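Local coordinates for aminodeoxyfutalosine deaminase (Deinococcus radiodurans, PDB 2IMR), which catalyses the zinc-dependent deamination of aminodeoxyfutalosine to futalosine, a step of menaquinone biosynthesis, and more weakly deaminates several other adenosine derivatives, at residues 90-95 / 408-414; 130-135 / 157-162; 44-48 / 384-389; 284-290 / 311-317. All coordinates share one frame; numbering follows the deposited sequence.

In the fold
Starting from the N terminus, the chain runs through the small beta domain, whose strand 45-47 waits for helix 380-395 to close contact 3 more than 330 residues later. Strand 90-91 then leads toward the barrel and is met by the tail in contact 1. These two loops cross, because 90-95 lies inside the loop of contact 3 and 408-414 beyond its end, and they touch where strands 45-47 and 90-91 pair. Contact 3 ties the beta domain to helix 380-395, and contact 1 brings the C-terminal tail back to strand 90-91. Nested inside both, in series, contact 2 joins helices 130-143 and 156-163 and contact 4 helices 285-292 and 309-318, on opposite sides of the chain's centre.

Contact 1. Residues 90-95 / 408-414; sequences VIAPPP and WQEGFRW
The indole of Trp414 lies between Val90 and Pro95. CG1 of Val90 sits over the centre of one face, 3.6 Å from the centroid of the six-membered ring, a CH-pi contact; chi1 of 180° sets this methyl anti to the backbone N and directs it at the ring, 15° off its normal. The opposite face takes Pro95, whose CD comes 3.6 Å from CZ2 of Trp414, nearer the rim. NE1 of Trp414 donates to Ala92 O at 2.9 Å, an oxygen tilted from the ring plane, and more weakly to Pro93 O, which lies in that plane at the edge, one N-H shared by two successive carbonyls. Trp408 is met at its ring edge, CH2 lying 3.8 Å from CG2 of Ile91. Phe412 reaches Pro94 CD with an edge, while one of its faces is covered by CB of Gln409 from its own segment.

Backbone bonds fix the register: Ala92 N to Phe412 O at 2.8 Å, and Trp414 N to Val90 O at 3.2 Å. Between them Ile91 and Arg413 form a single beta bridge. The C-terminal tail thus returns to the strand leading from the small beta domain into the barrel, the composite architecture of amidohydrolases.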
loop_
_atom_site.group_PDB
_atom_site.type_symbol
_atom_site.label_atom_id
_atom_site.label_comp_id
_atom_site.label_asym_id
_atom_site.label_seq_id
_atom_site.Cartn_x
_atom_site.Cartn_y
_atom_site.Cartn_z
ATOM N N VAL A 90 -0.413 -19.129 -9.399
ATOM C CA VAL A 90 0.801 -18.361 -9.221
ATOM C C VAL A 90 1.946 -18.996 -8.452
ATOM O O VAL A 90 1.753 -19.622 -7.406
ATOM C CB VAL A 90 0.478 -17.010 -8.523
ATOM C CG1 VAL A 90 1.750 -16.200 -8.325
ATOM C CG2 VAL A 90 -0.553 -16.234 -9.343
ATOM N N ILE A 91 3.144 -18.825 -8.996
ATOM C CA ILE A 91 4.360 -19.280 -8.346
ATOM C C ILE A 91 5.216 -18.027 -8.290
ATOM O O ILE A 91 5.595 -17.481 -9.333
ATOM C CB ILE A 91 5.108 -20.364 -9.144
ATOM C CG1 ILE A 91 4.309 -21.669 -9.128
ATOM C CG2 ILE A 91 6.479 -20.584 -8.529
ATOM C CD1 ILE A 91 4.978 -22.817 -9.861
ATOM N N ALA A 92 5.502 -17.560 -7.078
ATOM C CA ALA A 92 6.297 -16.353 -6.890
ATOM C C ALA A 92 6.612 -16.138 -5.420
ATOM O O ALA A 92 5.996 -16.752 -4.547
ATOM C CB ALA A 92 5.537 -15.137 -7.441
ATOM N N PRO A 93 7.588 -15.265 -5.121
ATOM C CA PRO A 93 7.929 -15.012 -3.724
ATOM C C PRO A 93 6.675 -14.502 -3.019
ATOM O O PRO A 93 5.739 -14.045 -3.680
ATOM C CB PRO A 93 9.009 -13.936 -3.825
ATOM C CG PRO A 93 9.672 -14.252 -5.136
ATOM C CD PRO A 93 8.495 -14.538 -6.028
ATOM N N PRO A 94 6.627 -14.588 -1.679
ATOM C CA PRO A 94 5.438 -14.100 -0.974
ATOM C C PRO A 94 5.239 -12.619 -1.288
ATOM O O PRO A 94 6.196 -11.845 -1.287
ATOM C CB PRO A 94 5.775 -14.355 0.493
ATOM C CG PRO A 94 7.275 -14.311 0.517
ATOM C CD PRO A 94 7.639 -15.070 -0.728
ATOM N N PRO A 95 3.993 -12.208 -1.560
ATOM C CA PRO A 95 3.718 -10.805 -1.881
ATOM C C PRO A 95 3.879 -9.835 -0.720
ATOM O O PRO A 95 3.768 -10.203 0.448
ATOM C CB PRO A 95 2.288 -10.851 -2.398
ATOM C CG PRO A 95 1.674 -11.921 -1.537
ATOM C CD PRO A 95 2.746 -12.997 -1.544
ATOM N N TRP A 408 13.999 -24.668 -3.112
ATOM C CA TRP A 408 12.593 -24.549 -3.488
ATOM C C TRP A 408 11.773 -24.477 -2.205
ATOM O O TRP A 408 11.863 -25.365 -1.358
ATOM C CB TRP A 408 12.140 -25.756 -4.318
ATOM C CG TRP A 408 10.641 -25.826 -4.492
ATOM C CD1 TRP A 408 9.798 -26.769 -3.972
ATOM C CD2 TRP A 408 9.811 -24.897 -5.204
ATOM N NE1 TRP A 408 8.496 -26.485 -4.319
ATOM C CE2 TRP A 408 8.476 -25.342 -5.074
ATOM C CE3 TRP A 408 10.065 -23.732 -5.940
ATOM C CZ2 TRP A 408 7.397 -24.663 -5.651
ATOM C CZ3 TRP A 408 8.992 -23.056 -6.515
ATOM C CH2 TRP A 408 7.675 -23.524 -6.366
ATOM N N GLN A 409 10.980 -23.421 -2.062
ATOM C CA GLN A 409 10.156 -23.250 -0.870
ATOM C C GLN A 409 8.671 -23.332 -1.187
ATOM O O GLN A 409 8.206 -22.788 -2.188
ATOM C CB GLN A 409 10.456 -21.906 -0.203
ATOM C CG GLN A 409 11.874 -21.772 0.331
ATOM C CD GLN A 409 12.086 -20.481 1.099
ATOM O OE1 GLN A 409 13.166 -20.236 1.639
ATOM N NE2 GLN A 409 11.050 -19.645 1.153
ATOM N N GLU A 410 7.927 -24.016 -0.326
ATOM C CA GLU A 410 6.494 -24.160 -0.519
ATOM C C GLU A 410 5.841 -22.781 -0.509
ATOM O O GLU A 410 4.756 -22.591 -1.051
ATOM C CB GLU A 410 5.897 -25.034 0.586
ATOM C CG GLU A 410 4.470 -25.462 0.307
ATOM C CD GLU A 410 3.979 -26.533 1.263
ATOM O OE1 GLU A 410 3.165 -26.212 2.157
ATOM O OE2 GLU A 410 4.415 -27.694 1.115
ATOM N N GLY A 411 6.517 -21.817 0.110
ATOM C CA GLY A 411 5.990 -20.463 0.169
ATOM C C GLY A 411 5.869 -19.801 -1.194
ATOM O O GLY A 411 5.168 -18.797 -1.338
ATOM N N PHE A 412 6.549 -20.356 -2.197
ATOM C CA PHE A 412 6.516 -19.806 -3.554
ATOM C C PHE A 412 5.284 -20.274 -4.310
ATOM O O PHE A 412 4.921 -19.712 -5.340
ATOM C CB PHE A 412 7.761 -20.240 -4.335
ATOM C CG PHE A 412 9.050 -19.741 -3.755
ATOM C CD1 PHE A 412 10.243 -20.409 -4.014
ATOM C CD2 PHE A 412 9.079 -18.595 -2.971
ATOM C CE1 PHE A 412 11.450 -19.944 -3.497
ATOM C CE2 PHE A 412 10.279 -18.119 -2.449
ATOM C CZ PHE A 412 11.467 -18.795 -2.712
ATOM N N ARG A 413 4.654 -21.324 -3.801
ATOM C CA ARG A 413 3.471 -21.885 -4.432
ATOM C C ARG A 413 2.239 -21.303 -3.719
ATOM O O ARG A 413 1.762 -21.849 -2.726
ATOM C CB ARG A 413 3.536 -23.408 -4.301
ATOM C CG ARG A 413 2.567 -24.180 -5.149
ATOM C CD ARG A 413 3.021 -25.647 -5.256
ATOM N NE ARG A 413 1.966 -26.482 -5.809
ATOM C CZ ARG A 413 2.109 -27.761 -6.135
ATOM N NH1 ARG A 413 3.278 -28.372 -5.967
ATOM N NH2 ARG A 413 1.073 -28.426 -6.625
ATOM N N TRP A 414 1.727 -20.194 -4.246
ATOM C CA TRP A 414 0.586 -19.508 -3.643
ATOM C C TRP A 414 -0.665 -20.338 -3.360
ATOM O O TRP A 414 -1.382 -20.058 -2.397
ATOM C CB TRP A 414 0.209 -18.294 -4.496
ATOM C CG TRP A 414 1.230 -17.191 -4.465
ATOM C CD1 TRP A 414 2.536 -17.286 -4.073
ATOM C CD2 TRP A 414 1.035 -15.833 -4.884
ATOM N NE1 TRP A 414 3.166 -16.073 -4.220
ATOM C CE2 TRP A 414 2.269 -15.164 -4.717
ATOM C CE3 TRP A 414 -0.061 -15.119 -5.386
ATOM C CZ2 TRP A 414 2.438 -13.809 -5.035
ATOM C CZ3 TRP A 414 0.107 -13.765 -5.704
ATOM C CH2 TRP A 414 1.349 -13.130 -5.525
#

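Contact 2. Residues 130-135 / 157-162; sequences GVAAAQ and EVMDAL
Gln135 leans across to Ala161 and Leu162 of the neighbouring helix. From its CB the chain leaves with CG anti to the carbonyl carbon (chi1 -65°), and the bend at chi2 (-79°) turns the amide toward the CB of Ala161. CD then lies 4.2 Å from CB of Ala161, and NE2 comes closer to the same methyl, at 3.7 Å. NE2 also gives a weak bond to a water that donates to Ala161 O at 2.6 Å, a one-water bridge between the helices. OE1 passes CD2 of Leu162 at 4.1 Å, the two side chains running antiparallel past one another, and is hydrogen-bonded by Arg165.

The rest is apolar. The two methyls of Val131 divide the work: CG1 reaches CB of Ala161 at 3.9 Å, and CG2 rests near the carbonyl O of Glu157. Deeper in, CG1 of Val158 meets CB of Ala134 at 3.7 Å, while its CG2 presses on the backbone of Gly130. Small residues let the axes approach to 9.0 Å at a crossing angle of -39°. Beneath, Val158 and Leu162 pack on strand 149-153. Two neighbouring helices lying side by side on the outside of the parallel strands are the outer layer of a TIM barrel.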
loop_
_atom_site.group_PDB
_atom_site.type_symbol
_atom_site.label_atom_id
_atom_site.label_comp_id
_atom_site.label_asym_id
_atom_site.label_seq_id
_atom_site.Cartn_x
_atom_site.Cartn_y
_atom_site.Cartn_z
ATOM N N GLY A 130 -4.702 -0.276 19.680
ATOM C CA GLY A 130 -3.661 -0.730 20.584
ATOM C C GLY A 130 -2.684 -1.824 20.205
ATOM O O GLY A 130 -2.786 -2.473 19.160
ATOM N N VAL A 131 -1.738 -2.025 21.118
ATOM C CA VAL A 131 -0.655 -2.987 20.986
ATOM C C VAL A 131 -1.045 -4.448 20.770
ATOM O O VAL A 131 -0.539 -5.098 19.853
ATOM C CB VAL A 131 0.272 -2.901 22.221
ATOM C CG1 VAL A 131 1.410 -3.892 22.089
ATOM C CG2 VAL A 131 0.808 -1.482 22.364
ATOM N N ALA A 132 -1.931 -4.968 21.613
ATOM C CA ALA A 132 -2.360 -6.361 21.500
ATOM C C ALA A 132 -2.881 -6.688 20.103
ATOM O O ALA A 132 -2.443 -7.653 19.480
ATOM C CB ALA A 132 -3.435 -6.661 22.536
ATOM N N ALA A 133 -3.816 -5.880 19.617
ATOM C CA ALA A 133 -4.393 -6.088 18.295
ATOM C C ALA A 133 -3.350 -5.940 17.188
ATOM O O ALA A 133 -3.398 -6.646 16.185
ATOM C CB ALA A 133 -5.537 -5.110 18.071
ATOM N N ALA A 134 -2.414 -5.014 17.370
ATOM C CA ALA A 134 -1.366 -4.791 16.376
ATOM C C ALA A 134 -0.426 -5.992 16.307
ATOM O O ALA A 134 -0.054 -6.441 15.220
ATOM C CB ALA A 134 -0.578 -3.528 16.720
ATOM N N GLN A 135 -0.043 -6.507 17.472
ATOM C CA GLN A 135 0.851 -7.657 17.546
ATOM C C GLN A 135 0.216 -8.865 16.875
ATOM O O GLN A 135 0.896 -9.642 16.211
ATOM C CB GLN A 135 1.177 -7.988 19.007
ATOM C CG GLN A 135 1.977 -6.912 19.729
ATOM C CD GLN A 135 3.461 -6.942 19.395
ATOM O OE1 GLN A 135 3.850 -7.123 18.243
ATOM N NE2 GLN A 135 4.298 -6.742 20.409
ATOM N N GLU A 157 2.753 3.807 21.204
ATOM C CA GLU A 157 3.084 2.554 21.876
ATOM C C GLU A 157 3.078 1.380 20.907
ATOM O O GLU A 157 3.777 0.390 21.117
ATOM C CB GLU A 157 2.123 2.300 23.043
ATOM C CG GLU A 157 2.510 3.070 24.297
ATOM C CD GLU A 157 1.657 2.725 25.503
ATOM O OE1 GLU A 157 1.411 1.522 25.742
ATOM O OE2 GLU A 157 1.246 3.660 26.218
ATOM N N VAL A 158 2.281 1.484 19.848
ATOM C CA VAL A 158 2.239 0.434 18.845
ATOM C C VAL A 158 3.545 0.497 18.064
ATOM O O VAL A 158 4.150 -0.537 17.779
ATOM C CB VAL A 158 1.029 0.609 17.897
ATOM C CG1 VAL A 158 1.205 -0.235 16.635
ATOM C CG2 VAL A 158 -0.235 0.201 18.628
ATOM N N MET A 159 3.996 1.708 17.738
ATOM C CA MET A 159 5.257 1.850 17.015
ATOM C C MET A 159 6.376 1.235 17.854
ATOM O O MET A 159 7.236 0.524 17.328
ATOM C CB MET A 159 5.580 3.322 16.736
ATOM C CG MET A 159 6.876 3.517 15.941
ATOM S SD MET A 159 6.798 2.885 14.239
ATOM C CE MET A 159 6.127 4.337 13.365
ATOM N N ASP A 160 6.371 1.511 19.156
ATOM C CA ASP A 160 7.395 0.956 20.039
ATOM C C ASP A 160 7.430 -0.568 19.914
ATOM O O ASP A 160 8.496 -1.170 19.777
ATOM C CB ASP A 160 7.129 1.317 21.508
ATOM C CG ASP A 160 7.333 2.796 21.806
ATOM O OD1 ASP A 160 8.164 3.440 21.132
ATOM O OD2 ASP A 160 6.673 3.307 22.733
ATOM N N ALA A 161 6.254 -1.184 19.955
ATOM C CA ALA A 161 6.145 -2.637 19.868
ATOM C C ALA A 161 6.528 -3.216 18.508
ATOM O O ALA A 161 7.301 -4.171 18.431
ATOM C CB ALA A 161 4.728 -3.069 20.227
ATOM N N LEU A 162 5.985 -2.649 17.435
ATOM C CA LEU A 162 6.272 -3.163 16.096
ATOM C C LEU A 162 7.720 -2.968 15.674
ATOM O O LEU A 162 8.309 -3.820 15.003
ATOM C CB LEU A 162 5.339 -2.511 15.074
ATOM C CG LEU A 162 3.845 -2.754 15.328
ATOM C CD1 LEU A 162 3.024 -2.117 14.217
ATOM C CD2 LEU A 162 3.571 -4.252 15.394
HETATM O O HOH W 1 7.539 -6.179 20.093
#

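Contact 3. Residues 44-48 / 384-389; sequences DVLYT and VRAAVK
Val45 and Val384 meet tip to tip where a short strand of the N-terminal beta domain lies against helix 380-395, in the composite fold that amidohydrolases build from a TIM barrel and a smaller beta domain. CG1 of Val45 comes 3.5 Å from CG2 of Val384, tighter than ordinary van der Waals contact. Leu46 turns its side chain to the other side of the strand, where Ile91 and Gln54 of the neighbouring strands receive it.

Tyr47 then does most of the work. With CG anti to the backbone N (chi1 -176°), the ring is carried out along the helix while CB stays behind on CG1 of Val384, at 3.8 Å. One face of the ring lies over CA of Arg385. Further out, CE2 approaches CG1 of Val388 at 3.8 Å, the two side chains crossing at a slant, and the hydroxyl ends beside the aliphatic start of Lys389. Replacing Tyr47 by an alanine would probably open a gap over Arg385 CA, leaving Val388 CG1 without its ring partner and CB of Lys389 without the phenol end beside it.

Strand and helix axes run 30° apart and approach to 9.2 Å; the Tyr47 side chain runs past Val384, Arg385, Val388 and Lys389, about one helical turn. Lys389 then bends at chi2 (59°), its amine leading away to a weak bond with Gln392, while its CB stays 3.2 Å from OH of Tyr47.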
loop_
_atom_site.group_PDB
_atom_site.type_symbol
_atom_site.label_atom_id
_atom_site.label_comp_id
_atom_site.label_asym_id
_atom_site.label_seq_id
_atom_site.Cartn_x
_atom_site.Cartn_y
_atom_site.Cartn_z
ATOM N N ASP A 44 0.106 -20.561 -13.975
ATOM C CA ASP A 44 -0.420 -19.620 -14.952
ATOM C C ASP A 44 0.473 -18.401 -15.033
ATOM O O ASP A 44 0.681 -17.842 -16.109
ATOM C CB ASP A 44 -1.848 -19.212 -14.589
ATOM C CG ASP A 44 -2.800 -20.390 -14.587
ATOM O OD1 ASP A 44 -2.704 -21.229 -15.506
ATOM O OD2 ASP A 44 -3.649 -20.477 -13.676
ATOM N N VAL A 45 1.002 -17.987 -13.889
ATOM C CA VAL A 45 1.890 -16.839 -13.834
ATOM C C VAL A 45 3.058 -17.109 -12.902
ATOM O O VAL A 45 2.875 -17.461 -11.733
ATOM C CB VAL A 45 1.160 -15.568 -13.341
ATOM C CG1 VAL A 45 2.155 -14.431 -13.180
ATOM C CG2 VAL A 45 0.073 -15.180 -14.324
ATOM N N LEU A 46 4.262 -16.938 -13.433
ATOM C CA LEU A 46 5.479 -17.148 -12.673
ATOM C C LEU A 46 6.271 -15.857 -12.521
ATOM O O LEU A 46 6.442 -15.113 -13.484
ATOM C CB LEU A 46 6.362 -18.180 -13.376
ATOM C CG LEU A 46 7.842 -18.152 -12.979
ATOM C CD1 LEU A 46 8.015 -18.759 -11.601
ATOM C CD2 LEU A 46 8.666 -18.922 -14.004
ATOM N N TYR A 47 6.745 -15.587 -11.311
ATOM C CA TYR A 47 7.573 -14.412 -11.084
ATOM C C TYR A 47 8.803 -14.859 -10.304
ATOM O O TYR A 47 8.693 -15.348 -9.181
ATOM C CB TYR A 47 6.832 -13.325 -10.301
ATOM C CG TYR A 47 7.675 -12.076 -10.172
ATOM C CD1 TYR A 47 8.040 -11.344 -11.303
ATOM C CD2 TYR A 47 8.184 -11.674 -8.938
ATOM C CE1 TYR A 47 8.897 -10.248 -11.211
ATOM C CE2 TYR A 47 9.042 -10.579 -8.835
ATOM C CZ TYR A 47 9.396 -9.873 -9.978
ATOM O OH TYR A 47 10.258 -8.804 -9.892
ATOM N N THR A 48 9.974 -14.687 -10.914
ATOM C CA THR A 48 11.237 -15.093 -10.304
ATOM C C THR A 48 11.863 -14.023 -9.420
ATOM O O THR A 48 11.529 -12.840 -9.524
ATOM C CB THR A 48 12.251 -15.488 -11.390
ATOM O OG1 THR A 48 12.479 -14.372 -12.258
ATOM C CG2 THR A 48 11.715 -16.643 -12.216
ATOM N N VAL A 384 0.953 -9.700 -10.644
ATOM C CA VAL A 384 1.883 -10.436 -9.802
ATOM C C VAL A 384 3.169 -9.655 -9.562
ATOM O O VAL A 384 3.653 -9.580 -8.433
ATOM C CB VAL A 384 2.187 -11.820 -10.413
ATOM C CG1 VAL A 384 3.229 -12.553 -9.587
ATOM C CG2 VAL A 384 0.903 -12.630 -10.471
ATOM N N ARG A 385 3.721 -9.057 -10.614
ATOM C CA ARG A 385 4.940 -8.275 -10.453
ATOM C C ARG A 385 4.694 -7.140 -9.460
ATOM O O ARG A 385 5.539 -6.838 -8.621
ATOM C CB ARG A 385 5.388 -7.690 -11.796
ATOM C CG ARG A 385 6.543 -6.719 -11.652
ATOM C CD ARG A 385 6.691 -5.820 -12.865
ATOM N NE ARG A 385 7.383 -4.586 -12.504
ATOM C CZ ARG A 385 8.608 -4.539 -11.990
ATOM N NH1 ARG A 385 9.284 -5.661 -11.783
ATOM N NH2 ARG A 385 9.150 -3.372 -11.663
ATOM N N ALA A 386 3.529 -6.510 -9.558
ATOM C CA ALA A 386 3.187 -5.416 -8.657
ATOM C C ALA A 386 3.124 -5.902 -7.212
ATOM O O ALA A 386 3.668 -5.267 -6.307
ATOM C CB ALA A 386 1.845 -4.808 -9.058
ATOM N N ALA A 387 2.459 -7.033 -7.000
ATOM C CA ALA A 387 2.311 -7.586 -5.660
ATOM C C ALA A 387 3.650 -7.851 -4.992
ATOM O O ALA A 387 3.822 -7.599 -3.798
ATOM C CB ALA A 387 1.494 -8.878 -5.711
ATOM N N VAL A 388 4.605 -8.351 -5.769
ATOM C CA VAL A 388 5.916 -8.679 -5.232
ATOM C C VAL A 388 6.969 -7.580 -5.381
ATOM O O VAL A 388 7.423 -7.012 -4.385
ATOM C CB VAL A 388 6.455 -9.975 -5.876
ATOM C CG1 VAL A 388 7.821 -10.318 -5.297
ATOM C CG2 VAL A 388 5.474 -11.113 -5.638
ATOM N N LYS A 389 7.363 -7.284 -6.617
ATOM C CA LYS A 389 8.387 -6.270 -6.850
ATOM C C LYS A 389 7.904 -4.853 -6.573
ATOM O O LYS A 389 8.611 -4.065 -5.951
ATOM C CB LYS A 389 8.913 -6.356 -8.284
ATOM C CG LYS A 389 10.066 -5.389 -8.569
ATOM C CD LYS A 389 11.251 -5.650 -7.643
ATOM C CE LYS A 389 12.401 -4.691 -7.923
ATOM N NZ LYS A 389 13.603 -4.983 -7.087
#

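Contact 4. Residues 284-290 / 311-317; sequences TPVRYLD and DIARVAR
Thr284 and Asp311 make the tight, buried end of this contact, where two neighbouring outer helices of the TIM barrel pack side by side with their axes 36° apart. OG1 of Thr284 donates to OD1 of Asp311 at 2.6 Å, meeting it on the syn side but 29° out of the carboxylate plane. The same OG1 accepts from Arg287 N at 2.9 Å, an almost straight N-cap bond, so one hydroxyl both caps helix 285-292 and ties it to its neighbour. Val286 fills in alongside, its CB 3.5 Å from OD1 of Asp311 and its CG1 touching CG2 of Val315; behind it lies barrel strand 238-241.

Toward the surface the packing gives way to charge. The extended chain of Arg314 brings its guanidinium beneath Arg287, whose CG covers one face of it, 3.5 Å from NH2. The two positive groups are close, but Arg287 has its own partners in Glu291 and Asp282. OD2 of Asp290 takes NH1 of Arg314 at 2.7 Å on its anti lone pair, and Arg317 bends at chi3 to bring NH2 weakly to that oxygen, at 2.9 Å. With a leucine in place of Arg314, Asp290 would probably lose its shorter salt bridge and lean on the weaker one from Arg317, while Arg287 CG would lose the flat group that it covers. At this outer end a water joins Asp290 OD1, Arg314 O and Arg317 NE.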
loop_
_atom_site.group_PDB
_atom_site.type_symbol
_atom_site.label_atom_id
_atom_site.label_comp_id
_atom_site.label_asym_id
_atom_site.label_seq_id
_atom_site.Cartn_x
_atom_site.Cartn_y
_atom_site.Cartn_z
ATOM N N THR A 284 -7.553 19.769 -8.014
ATOM C CA THR A 284 -7.733 18.381 -7.601
ATOM C C THR A 284 -6.745 18.172 -6.465
ATOM O O THR A 284 -5.750 18.895 -6.349
ATOM C CB THR A 284 -7.371 17.362 -8.699
ATOM O OG1 THR A 284 -5.948 17.288 -8.817
ATOM C CG2 THR A 284 -7.990 17.754 -10.037
ATOM N N PRO A 285 -6.997 17.177 -5.607
ATOM C CA PRO A 285 -6.043 16.970 -4.517
ATOM C C PRO A 285 -4.625 16.709 -5.028
ATOM O O PRO A 285 -3.648 17.085 -4.384
ATOM C CB PRO A 285 -6.634 15.777 -3.756
ATOM C CG PRO A 285 -7.458 15.061 -4.809
ATOM C CD PRO A 285 -8.101 16.207 -5.548
ATOM N N VAL A 286 -4.507 16.065 -6.185
ATOM C CA VAL A 286 -3.187 15.780 -6.736
ATOM C C VAL A 286 -2.506 17.060 -7.217
ATOM O O VAL A 286 -1.322 17.283 -6.946
ATOM C CB VAL A 286 -3.277 14.767 -7.897
ATOM C CG1 VAL A 286 -1.887 14.478 -8.447
ATOM C CG2 VAL A 286 -3.928 13.469 -7.394
ATOM N N ARG A 287 -3.245 17.902 -7.929
ATOM C CA ARG A 287 -2.673 19.155 -8.412
ATOM C C ARG A 287 -2.275 19.994 -7.201
ATOM O O ARG A 287 -1.229 20.635 -7.191
ATOM C CB ARG A 287 -3.678 19.920 -9.269
ATOM C CG ARG A 287 -3.083 21.164 -9.899
ATOM C CD ARG A 287 -4.121 22.002 -10.622
ATOM N NE ARG A 287 -3.584 23.331 -10.895
ATOM C CZ ARG A 287 -4.309 24.443 -10.937
ATOM N NH1 ARG A 287 -5.618 24.397 -10.728
ATOM N NH2 ARG A 287 -3.717 25.609 -11.162
ATOM N N TYR A 288 -3.120 19.979 -6.177
ATOM C CA TYR A 288 -2.840 20.703 -4.945
ATOM C C TYR A 288 -1.471 20.308 -4.384
ATOM O O TYR A 288 -0.631 21.165 -4.115
ATOM C CB TYR A 288 -3.928 20.404 -3.909
ATOM C CG TYR A 288 -3.515 20.676 -2.480
ATOM C CD1 TYR A 288 -3.147 21.957 -2.071
ATOM C CD2 TYR A 288 -3.490 19.642 -1.536
ATOM C CE1 TYR A 288 -2.760 22.208 -0.756
ATOM C CE2 TYR A 288 -3.106 19.880 -0.222
ATOM C CZ TYR A 288 -2.741 21.164 0.162
ATOM O OH TYR A 288 -2.359 21.407 1.460
ATOM N N LEU A 289 -1.245 19.008 -4.204
ATOM C CA LEU A 289 0.031 18.530 -3.667
ATOM C C LEU A 289 1.204 18.841 -4.585
ATOM O O LEU A 289 2.299 19.164 -4.131
ATOM C CB LEU A 289 -0.018 17.020 -3.431
ATOM C CG LEU A 289 -0.945 16.535 -2.318
ATOM C CD1 LEU A 289 -0.968 15.002 -2.299
ATOM C CD2 LEU A 289 -0.461 17.092 -0.987
ATOM N N ASP A 290 0.971 18.724 -5.886
ATOM C CA ASP A 290 2.021 18.979 -6.858
ATOM C C ASP A 290 2.472 20.439 -6.802
ATOM O O ASP A 290 3.670 20.722 -6.732
ATOM C CB ASP A 290 1.521 18.623 -8.259
ATOM C CG ASP A 290 2.641 18.578 -9.285
ATOM O OD1 ASP A 290 3.755 18.121 -8.939
ATOM O OD2 ASP A 290 2.402 18.983 -10.439
ATOM N N ASP A 311 -3.830 14.570 -13.526
ATOM C CA ASP A 311 -3.283 14.148 -12.235
ATOM C C ASP A 311 -2.271 13.029 -12.484
ATOM O O ASP A 311 -1.175 13.039 -11.935
ATOM C CB ASP A 311 -4.375 13.615 -11.291
ATOM C CG ASP A 311 -5.338 14.692 -10.816
ATOM O OD1 ASP A 311 -4.951 15.882 -10.753
ATOM O OD2 ASP A 311 -6.488 14.335 -10.481
ATOM N N ILE A 312 -2.649 12.061 -13.314
ATOM C CA ILE A 312 -1.768 10.938 -13.619
ATOM C C ILE A 312 -0.446 11.417 -14.218
ATOM O O ILE A 312 0.616 10.914 -13.863
ATOM C CB ILE A 312 -2.468 9.940 -14.576
ATOM C CG1 ILE A 312 -3.661 9.307 -13.853
ATOM C CG2 ILE A 312 -1.488 8.849 -15.021
ATOM C CD1 ILE A 312 -4.559 8.471 -14.734
ATOM N N ALA A 313 -0.514 12.407 -15.105
ATOM C CA ALA A 313 0.688 12.957 -15.727
ATOM C C ALA A 313 1.589 13.597 -14.671
ATOM O O ALA A 313 2.812 13.455 -14.717
ATOM C CB ALA A 313 0.303 13.987 -16.794
ATOM N N ARG A 314 0.986 14.293 -13.707
ATOM C CA ARG A 314 1.761 14.936 -12.647
ATOM C C ARG A 314 2.465 13.892 -11.779
ATOM O O ARG A 314 3.615 14.074 -11.376
ATOM C CB ARG A 314 0.848 15.811 -11.772
ATOM C CG ARG A 314 0.245 17.010 -12.493
ATOM C CD ARG A 314 -0.739 17.757 -11.597
ATOM N NE ARG A 314 -1.300 18.947 -12.240
ATOM C CZ ARG A 314 -0.685 20.126 -12.322
ATOM N NH1 ARG A 314 0.521 20.293 -11.802
ATOM N NH2 ARG A 314 -1.285 21.142 -12.923
ATOM N N VAL A 315 1.765 12.800 -11.490
ATOM C CA VAL A 315 2.324 11.722 -10.679
ATOM C C VAL A 315 3.502 11.068 -11.394
ATOM O O VAL A 315 4.543 10.799 -10.790
ATOM C CB VAL A 315 1.242 10.648 -10.377
ATOM C CG1 VAL A 315 1.871 9.429 -9.714
ATOM C CG2 VAL A 315 0.171 11.246 -9.485
ATOM N N ALA A 316 3.329 10.814 -12.684
ATOM C CA ALA A 316 4.372 10.196 -13.493
ATOM C C ALA A 316 5.622 11.077 -13.545
ATOM O O ALA A 316 6.743 10.590 -13.398
ATOM C CB ALA A 316 3.848 9.942 -14.899
ATOM N N ARG A 317 5.420 12.373 -13.749
ATOM C CA ARG A 317 6.523 13.331 -13.820
ATOM C C ARG A 317 7.330 13.372 -12.529
ATOM O O ARG A 317 8.564 13.446 -12.552
ATOM C CB ARG A 317 5.976 14.733 -14.121
ATOM C CG ARG A 317 7.017 15.844 -14.031
ATOM C CD ARG A 317 6.445 17.184 -14.471
ATOM N NE ARG A 317 5.304 17.612 -13.665
ATOM C CZ ARG A 317 4.674 18.769 -13.834
ATOM N NH1 ARG A 317 5.079 19.608 -14.780
ATOM N NH2 ARG A 317 3.640 19.092 -13.067
HETATM O O HOH W 2 4.822 16.585 -11.066
#